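Long-range contact in FAD-binding oxidoreductase (Gulosibacter chungangensis, PDB 7PBG), which oxidises 4-ethylphenol and related 4-alkylphenols, dehydrogenating them to products such as 4-vinylphenol with a covalently attached FAD: residues 390-404 and 436-449. Residues are numbered along the deposited sequence; the frame is centred on the assembly and turned at random.
Sequences FPNAGHFFYAPVSAP and REMHHICLPLYDTA. With FAD (flavin-adenine dinucleotide), chain C.
His-395, whose CB packs against Leu-443 CD2, is covalently tied to the flavin: its NE2 is bonded to FAD C8M at 1.4 Å. At the backbone end, His-395 CB lies close against Pro-444 O, at 3.1 Å. Phe-397, two residues on, puts its CZ over the centre of the imidazole, while its ring edge meets the flavin, CZ to FAD C9 at 3.5 Å. With CG beside its own backbone N (chi1 -75°), the Phe-397 ring runs alongside Leu-443, CE1 to CG 3.6 Å. Replacing Phe-397 with an alanine would probably leave one face of the histidine and the flavin edge without their packing partner, and Leu-443 CG without the ring it lies against. These residues belong to neighbouring antiparallel strands, 393-402 and 438-447, in the large sheet of the C-terminal domain of an FAD-linked oxidase whose FAD-binding domain is PCMH-type. Pairing is interrupted near the flavin: Pro-444 has no N-H to give, and its CG presses on Phe-396 O instead. It resumes at the Tyr-398 and Cys-442 pair, and His-440 N then reaches Pro-400 O almost straight, at 177°. On the side turned to helix 406-422, Tyr-398 and His-440 form an offset edge-to-face pair, the tyrosine edge toward the imidazole face, planes 89° apart, and Pro-400 CD covers a face of the tyrosine. Tyr-427 and Gln-412 hold the two imidazole nitrogens of His-440. Met-438 bends at its last torsion, bringing CE to 3.4 Å from Ser-402 OG. At the other end, Thr-448 N donates to Asn-392 O at 2.9 Å, tying the type II turn 390-393 to the neighbouring strand's end.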
loop_
_atom_site.group_PDB
_atom_site.type_symbol
_atom_site.label_atom_id
_atom_site.label_comp_id
_atom_site.label_asym_id
_atom_site.label_seq_id
_atom_site.Cartn_x
_atom_site.Cartn_y
_atom_site.Cartn_z
ATOM N N PHE A 390 -18.827 -1.372 -33.748
ATOM C CA PHE A 390 -20.156 -1.409 -34.393
ATOM C C PHE A 390 -21.036 -0.421 -33.634
ATOM O O PHE A 390 -20.687 0.023 -32.534
ATOM C CB PHE A 390 -20.690 -2.841 -34.425
ATOM C CG PHE A 390 -20.737 -3.520 -33.082
ATOM C CD1 PHE A 390 -21.703 -3.158 -32.165
ATOM C CD2 PHE A 390 -19.831 -4.512 -32.751
ATOM C CE1 PHE A 390 -21.778 -3.804 -30.941
ATOM C CE2 PHE A 390 -19.857 -5.114 -31.508
ATOM C CZ PHE A 390 -20.847 -4.774 -30.611
ATOM N N PRO A 391 -22.231 -0.110 -34.156
ATOM C CA PRO A 391 -23.067 0.910 -33.529
ATOM C C PRO A 391 -23.436 0.524 -32.090
ATOM O O PRO A 391 -23.856 -0.566 -31.875
ATOM C CB PRO A 391 -24.282 1.043 -34.473
ATOM C CG PRO A 391 -23.768 0.554 -35.788
ATOM C CD PRO A 391 -22.769 -0.542 -35.464
ATOM N N ASN A 392 -23.265 1.468 -31.170
ATOM C CA ASN A 392 -23.660 1.342 -29.741
ATOM C C ASN A 392 -22.769 0.300 -29.040
ATOM O O ASN A 392 -23.167 -0.199 -27.984
ATOM C CB ASN A 392 -25.146 0.947 -29.587
ATOM C CG ASN A 392 -26.071 1.695 -30.518
ATOM O OD1 ASN A 392 -25.983 2.904 -30.639
ATOM N ND2 ASN A 392 -26.905 0.956 -31.226
ATOM N N ALA A 393 -21.561 0.006 -29.558
ATOM C CA ALA A 393 -20.639 -0.934 -28.899
ATOM C C ALA A 393 -20.250 -0.366 -27.523
ATOM O O ALA A 393 -19.862 0.808 -27.362
ATOM C CB ALA A 393 -19.397 -1.174 -29.719
ATOM N N GLY A 394 -20.347 -1.220 -26.522
ATOM C CA GLY A 394 -19.853 -0.904 -25.186
ATOM C C GLY A 394 -19.327 -2.174 -24.563
ATOM O O GLY A 394 -19.410 -3.237 -25.220
ATOM N N HIS A 395 -18.784 -2.044 -23.364
ATOM C CA HIS A 395 -18.125 -3.169 -22.674
ATOM C C HIS A 395 -18.659 -3.373 -21.276
ATOM O O HIS A 395 -19.446 -2.564 -20.773
ATOM C CB HIS A 395 -16.600 -2.969 -22.787
ATOM C CG HIS A 395 -16.122 -1.689 -22.226
ATOM N ND1 HIS A 395 -16.416 -1.249 -20.955
ATOM C CD2 HIS A 395 -15.300 -0.770 -22.758
ATOM C CE1 HIS A 395 -15.892 -0.058 -20.783
ATOM N NE2 HIS A 395 -15.127 0.214 -21.828
ATOM N N PHE A 396 -18.192 -4.479 -20.695
ATOM C CA PHE A 396 -18.679 -5.064 -19.432
ATOM C C PHE A 396 -17.605 -6.024 -18.970
ATOM O O PHE A 396 -17.564 -7.129 -19.450
ATOM C CB PHE A 396 -20.038 -5.692 -19.721
ATOM C CG PHE A 396 -20.801 -6.260 -18.554
ATOM C CD1 PHE A 396 -21.477 -5.431 -17.690
ATOM C CD2 PHE A 396 -20.836 -7.632 -18.317
ATOM C CE1 PHE A 396 -22.200 -5.941 -16.623
ATOM C CE2 PHE A 396 -21.563 -8.142 -17.263
ATOM C CZ PHE A 396 -22.246 -7.308 -16.417
ATOM N N PHE A 397 -16.725 -5.567 -18.070
ATOM C CA PHE A 397 -15.412 -6.213 -17.868
ATOM C C PHE A 397 -15.558 -7.516 -17.074
ATOM O O PHE A 397 -16.259 -7.543 -16.074
ATOM C CB PHE A 397 -14.430 -5.280 -17.152
ATOM C CG PHE A 397 -13.908 -4.198 -18.041
ATOM C CD1 PHE A 397 -12.971 -4.478 -19.032
ATOM C CD2 PHE A 397 -14.322 -2.895 -17.863
ATOM C CE1 PHE A 397 -12.528 -3.477 -19.883
ATOM C CE2 PHE A 397 -13.859 -1.881 -18.694
ATOM C CZ PHE A 397 -12.935 -2.180 -19.689
ATOM N N TYR A 398 -14.865 -8.530 -17.532
ATOM C CA TYR A 398 -14.482 -9.733 -16.740
ATOM C C TYR A 398 -12.970 -9.699 -16.615
ATOM O O TYR A 398 -12.285 -9.974 -17.615
ATOM C CB TYR A 398 -14.947 -10.990 -17.441
ATOM C CG TYR A 398 -14.420 -12.275 -16.845
ATOM C CD1 TYR A 398 -14.829 -12.684 -15.592
ATOM C CD2 TYR A 398 -13.517 -13.061 -17.536
ATOM C CE1 TYR A 398 -14.308 -13.823 -15.011
ATOM C CE2 TYR A 398 -13.039 -14.241 -16.985
ATOM C CZ TYR A 398 -13.417 -14.606 -15.708
ATOM O OH TYR A 398 -12.945 -15.747 -15.120
ATOM N N ALA A 399 -12.444 -9.396 -15.426
ATOM C CA ALA A 399 -10.978 -9.192 -15.286
ATOM C C ALA A 399 -10.421 -9.961 -14.092
ATOM O O ALA A 399 -10.133 -9.364 -13.065
ATOM C CB ALA A 399 -10.702 -7.736 -15.199
ATOM N N PRO A 400 -10.289 -11.289 -14.197
ATOM C CA PRO A 400 -9.737 -12.030 -13.081
ATOM C C PRO A 400 -8.222 -11.928 -12.938
ATOM O O PRO A 400 -7.493 -11.804 -13.900
ATOM C CB PRO A 400 -10.098 -13.474 -13.383
ATOM C CG PRO A 400 -10.164 -13.531 -14.892
ATOM C CD PRO A 400 -10.727 -12.165 -15.295
ATOM N N VAL A 401 -7.790 -12.203 -11.713
ATOM C CA VAL A 401 -6.365 -12.176 -11.349
ATOM C C VAL A 401 -5.980 -13.610 -10.981
ATOM O O VAL A 401 -6.788 -14.333 -10.401
ATOM C CB VAL A 401 -6.078 -11.171 -10.223
ATOM C CG1 VAL A 401 -6.859 -11.426 -8.953
ATOM C CG2 VAL A 401 -4.581 -11.046 -9.961
ATOM N N SER A 402 -4.761 -13.992 -11.324
ATOM C CA SER A 402 -4.277 -15.371 -11.092
ATOM C C SER A 402 -2.749 -15.391 -10.961
ATOM O O SER A 402 -2.143 -14.351 -11.092
ATOM C CB SER A 402 -4.733 -16.234 -12.208
ATOM O OG SER A 402 -4.172 -15.773 -13.414
ATOM N N ALA A 403 -2.145 -16.561 -10.750
ATOM C CA ALA A 403 -0.670 -16.664 -10.802
ATOM C C ALA A 403 -0.180 -16.670 -12.247
ATOM O O ALA A 403 -0.774 -17.277 -13.156
ATOM C CB ALA A 403 -0.216 -17.888 -10.028
ATOM N N PRO A 404 0.966 -16.008 -12.524
ATOM C CA PRO A 404 1.555 -16.059 -13.851
ATOM C C PRO A 404 1.850 -17.478 -14.320
ATOM O O PRO A 404 2.485 -18.308 -13.605
ATOM C CB PRO A 404 2.829 -15.256 -13.705
ATOM C CG PRO A 404 2.469 -14.251 -12.637
ATOM C CD PRO A 404 1.694 -15.087 -11.641
ATOM N N ARG A 436 4.031 -9.697 -9.836
ATOM C CA ARG A 436 3.990 -11.147 -9.511
ATOM C C ARG A 436 2.629 -11.745 -9.824
ATOM O O ARG A 436 2.510 -12.963 -9.694
ATOM C CB ARG A 436 4.245 -11.390 -8.021
ATOM C CG ARG A 436 5.615 -10.934 -7.551
ATOM C CD ARG A 436 5.724 -10.893 -6.029
ATOM N NE ARG A 436 7.110 -10.805 -5.634
ATOM C CZ ARG A 436 7.858 -9.720 -5.627
ATOM N NH1 ARG A 436 7.375 -8.549 -5.985
ATOM N NH2 ARG A 436 9.127 -9.804 -5.270
ATOM N N GLU A 437 1.700 -10.948 -10.314
ATOM C CA GLU A 437 0.319 -11.439 -10.524
ATOM C C GLU A 437 -0.001 -11.321 -11.992
ATOM O O GLU A 437 0.580 -10.431 -12.661
ATOM C CB GLU A 437 -0.660 -10.701 -9.610
ATOM C CG GLU A 437 -1.204 -9.384 -10.124
ATOM C CD GLU A 437 -0.296 -8.189 -10.254
ATOM O OE1 GLU A 437 0.946 -8.353 -10.160
ATOM O OE2 GLU A 437 -0.828 -7.107 -10.571
ATOM N N MET A 438 -0.938 -12.158 -12.449
ATOM C CA MET A 438 -1.390 -12.100 -13.855
ATOM C C MET A 438 -2.854 -11.669 -13.862
ATOM O O MET A 438 -3.690 -12.245 -13.179
ATOM C CB MET A 438 -1.207 -13.444 -14.576
ATOM C CG MET A 438 -1.489 -13.378 -16.108
ATOM S SD MET A 438 -1.021 -14.951 -16.848
ATOM C CE MET A 438 -2.367 -15.985 -16.257
ATOM N N HIS A 439 -3.142 -10.647 -14.669
ATOM C CA HIS A 439 -4.502 -10.252 -15.046
ATOM C C HIS A 439 -4.866 -10.758 -16.438
ATOM O O HIS A 439 -4.046 -10.685 -17.390
ATOM C CB HIS A 439 -4.607 -8.720 -15.032
ATOM C CG HIS A 439 -4.179 -8.116 -13.752
ATOM N ND1 HIS A 439 -5.089 -7.785 -12.758
ATOM C CD2 HIS A 439 -2.960 -7.776 -13.285
ATOM C CE1 HIS A 439 -4.448 -7.251 -11.736
ATOM N NE2 HIS A 439 -3.145 -7.237 -12.041
ATOM N N HIS A 440 -6.090 -11.230 -16.536
ATOM C CA HIS A 440 -6.805 -11.488 -17.798
ATOM C C HIS A 440 -7.869 -10.419 -17.907
ATOM O O HIS A 440 -8.780 -10.399 -17.077
ATOM C CB HIS A 440 -7.341 -12.909 -17.851
ATOM C CG HIS A 440 -8.298 -13.139 -18.956
ATOM N ND1 HIS A 440 -9.248 -14.121 -18.881
ATOM C CD2 HIS A 440 -8.430 -12.546 -20.165
ATOM C CE1 HIS A 440 -9.967 -14.123 -19.999
ATOM N NE2 HIS A 440 -9.459 -13.168 -20.816
ATOM N N ILE A 441 -7.739 -9.500 -18.848
ATOM C CA ILE A 441 -8.810 -8.498 -19.084
ATOM C C ILE A 441 -9.643 -8.940 -20.297
ATOM O O ILE A 441 -9.121 -9.029 -21.404
ATOM C CB ILE A 441 -8.226 -7.102 -19.319
ATOM C CG1 ILE A 441 -7.192 -6.689 -18.252
ATOM C CG2 ILE A 441 -9.375 -6.138 -19.461
ATOM C CD1 ILE A 441 -7.590 -6.973 -16.828
ATOM N N CYS A 442 -10.872 -9.350 -20.054
ATOM C CA CYS A 442 -11.878 -9.689 -21.082
ATOM C C CYS A 442 -12.748 -8.459 -21.236
ATOM O O CYS A 442 -13.513 -8.111 -20.301
ATOM C CB CYS A 442 -12.659 -10.922 -20.681
ATOM S SG CYS A 442 -14.084 -11.212 -21.749
ATOM N N LEU A 443 -12.531 -7.758 -22.322
ATOM C CA LEU A 443 -13.332 -6.581 -22.709
ATOM C C LEU A 443 -14.256 -7.061 -23.806
ATOM O O LEU A 443 -13.844 -7.203 -24.972
ATOM C CB LEU A 443 -12.374 -5.500 -23.169
ATOM C CG LEU A 443 -12.973 -4.126 -23.413
ATOM C CD1 LEU A 443 -11.846 -3.099 -23.506
ATOM C CD2 LEU A 443 -13.847 -4.083 -24.653
ATOM N N PRO A 444 -15.509 -7.405 -23.484
ATOM C CA PRO A 444 -16.437 -7.794 -24.525
ATOM C C PRO A 444 -16.993 -6.524 -25.175
ATOM O O PRO A 444 -17.043 -5.495 -24.487
ATOM C CB PRO A 444 -17.560 -8.477 -23.762
ATOM C CG PRO A 444 -17.586 -7.733 -22.437
ATOM C CD PRO A 444 -16.130 -7.426 -22.154
ATOM N N LEU A 445 -17.336 -6.607 -26.448
ATOM C CA LEU A 445 -18.107 -5.551 -27.135
ATOM C C LEU A 445 -19.480 -6.093 -27.479
ATOM O O LEU A 445 -19.592 -7.127 -28.160
ATOM C CB LEU A 445 -17.340 -5.060 -28.347
ATOM C CG LEU A 445 -16.088 -4.279 -27.997
ATOM C CD1 LEU A 445 -15.369 -3.858 -29.261
ATOM C CD2 LEU A 445 -16.401 -3.038 -27.143
ATOM N N TYR A 446 -20.478 -5.452 -26.913
ATOM C CA TYR A 446 -21.897 -5.807 -27.168
ATOM C C TYR A 446 -22.686 -4.562 -27.552
ATOM O O TYR A 446 -22.236 -3.446 -27.348
ATOM C CB TYR A 446 -22.501 -6.502 -25.944
ATOM C CG TYR A 446 -22.751 -5.601 -24.774
ATOM C CD1 TYR A 446 -24.038 -5.224 -24.443
ATOM C CD2 TYR A 446 -21.717 -5.076 -24.012
ATOM C CE1 TYR A 446 -24.293 -4.367 -23.386
ATOM C CE2 TYR A 446 -21.954 -4.204 -22.965
ATOM C CZ TYR A 446 -23.247 -3.848 -22.643
ATOM O OH TYR A 446 -23.524 -2.960 -21.641
ATOM N N ASP A 447 -23.909 -4.758 -28.065
ATOM C CA ASP A 447 -24.787 -3.641 -28.475
ATOM C C ASP A 447 -25.530 -3.144 -27.247
ATOM O O ASP A 447 -26.511 -3.812 -26.821
ATOM C CB ASP A 447 -25.773 -4.120 -29.539
ATOM C CG ASP A 447 -26.590 -3.024 -30.151
ATOM O OD1 ASP A 447 -26.728 -1.983 -29.536
ATOM O OD2 ASP A 447 -27.197 -3.312 -31.191
ATOM N N THR A 448 -25.138 -1.983 -26.712
ATOM C CA THR A 448 -25.655 -1.471 -25.428
ATOM C C THR A 448 -27.140 -1.144 -25.576
ATOM O O THR A 448 -27.804 -1.084 -24.533
ATOM C CB THR A 448 -24.867 -0.263 -24.943
ATOM O OG1 THR A 448 -25.030 0.781 -25.923
ATOM C CG2 THR A 448 -23.439 -0.665 -24.697
ATOM N N ALA A 449 -27.617 -0.879 -26.799
ATOM C CA ALA A 449 -29.020 -0.462 -27.066
ATOM C C ALA A 449 -29.952 -1.670 -27.201
ATOM O O ALA A 449 -31.176 -1.450 -27.221
ATOM C CB ALA A 449 -29.093 0.397 -28.303
HETATM P PA FAD C . -15.690 7.545 -11.087
HETATM O O1A FAD C . -16.802 6.976 -11.907
HETATM O O2A FAD C . -15.767 8.994 -10.673
HETATM O O5B FAD C . -15.563 6.681 -9.783
HETATM C C5B FAD C . -15.606 5.262 -9.815
HETATM C C4B FAD C . -16.142 4.790 -8.485
HETATM O O4B FAD C . -15.229 5.149 -7.408
HETATM C C3B FAD C . -17.486 5.393 -8.047
HETATM O O3B FAD C . -18.583 4.713 -8.652
HETATM C C2B FAD C . -17.403 5.306 -6.515
HETATM O O2B FAD C . -17.741 3.995 -6.104
HETATM C C1B FAD C . -15.932 5.628 -6.273
HETATM N N9A FAD C . -15.641 7.028 -6.116
HETATM C C8A FAD C . -15.153 7.856 -7.077
HETATM N N7A FAD C . -14.967 9.066 -6.636
HETATM C C5A FAD C . -15.412 9.049 -5.336
HETATM C C6A FAD C . -15.421 10.025 -4.335
HETATM N N6A FAD C . -15.043 11.293 -4.544
HETATM N N1A FAD C . -15.920 9.665 -3.131
HETATM C C2A FAD C . -16.303 8.376 -2.939
HETATM N N3A FAD C . -16.302 7.367 -3.800
HETATM C C4A FAD C . -15.839 7.780 -4.998
HETATM N N1 FAD C . -9.810 1.495 -16.048
HETATM C C2 FAD C . -8.569 1.469 -15.596
HETATM O O2 FAD C . -8.327 1.575 -14.366
HETATM N N3 FAD C . -7.516 1.418 -16.433
HETATM C C4 FAD C . -7.655 1.297 -17.786
HETATM O O4 FAD C . -6.646 1.327 -18.516
HETATM C C4X FAD C . -8.937 1.272 -18.303
HETATM N N5 FAD C . -9.069 1.139 -19.596
HETATM C C5X FAD C . -10.354 1.130 -20.083
HETATM C C6 FAD C . -10.522 1.015 -21.470
HETATM C C7 FAD C . -11.773 1.053 -22.056
HETATM C C7M FAD C . -11.899 0.942 -23.561
HETATM C C8 FAD C . -12.900 1.225 -21.225
HETATM C C8M FAD C . -14.277 1.272 -21.814
HETATM C C9 FAD C . -12.749 1.304 -19.855
HETATM C C9A FAD C . -11.481 1.277 -19.245
HETATM N N10 FAD C . -11.290 1.415 -17.873
HETATM C C10 FAD C . -10.003 1.430 -17.357
HETATM C "C1'" FAD C . -12.422 1.658 -16.941
HETATM C "C2'" FAD C . -12.737 3.149 -16.738
HETATM O "O2'" FAD C . -12.708 3.874 -18.015
HETATM C "C3'" FAD C . -11.763 3.908 -15.813
HETATM O "O3'" FAD C . -11.462 3.129 -14.682
HETATM C "C4'" FAD C . -12.238 5.289 -15.342
HETATM O "O4'" FAD C . -11.108 6.101 -14.985
HETATM C "C5'" FAD C . -13.181 5.172 -14.175
HETATM O "O5'" FAD C . -14.143 6.235 -14.159
HETATM P P FAD C . -13.879 7.586 -13.351
HETATM O O1P FAD C . -14.780 8.646 -13.910
HETATM O O2P FAD C . -12.402 7.819 -13.388
HETATM O O3P FAD C . -14.311 7.238 -11.851
HETATM O O HOH W 1 -25.336 -2.328 -33.296
HETATM O O HOH W 2 -6.019 -14.272 -14.600
#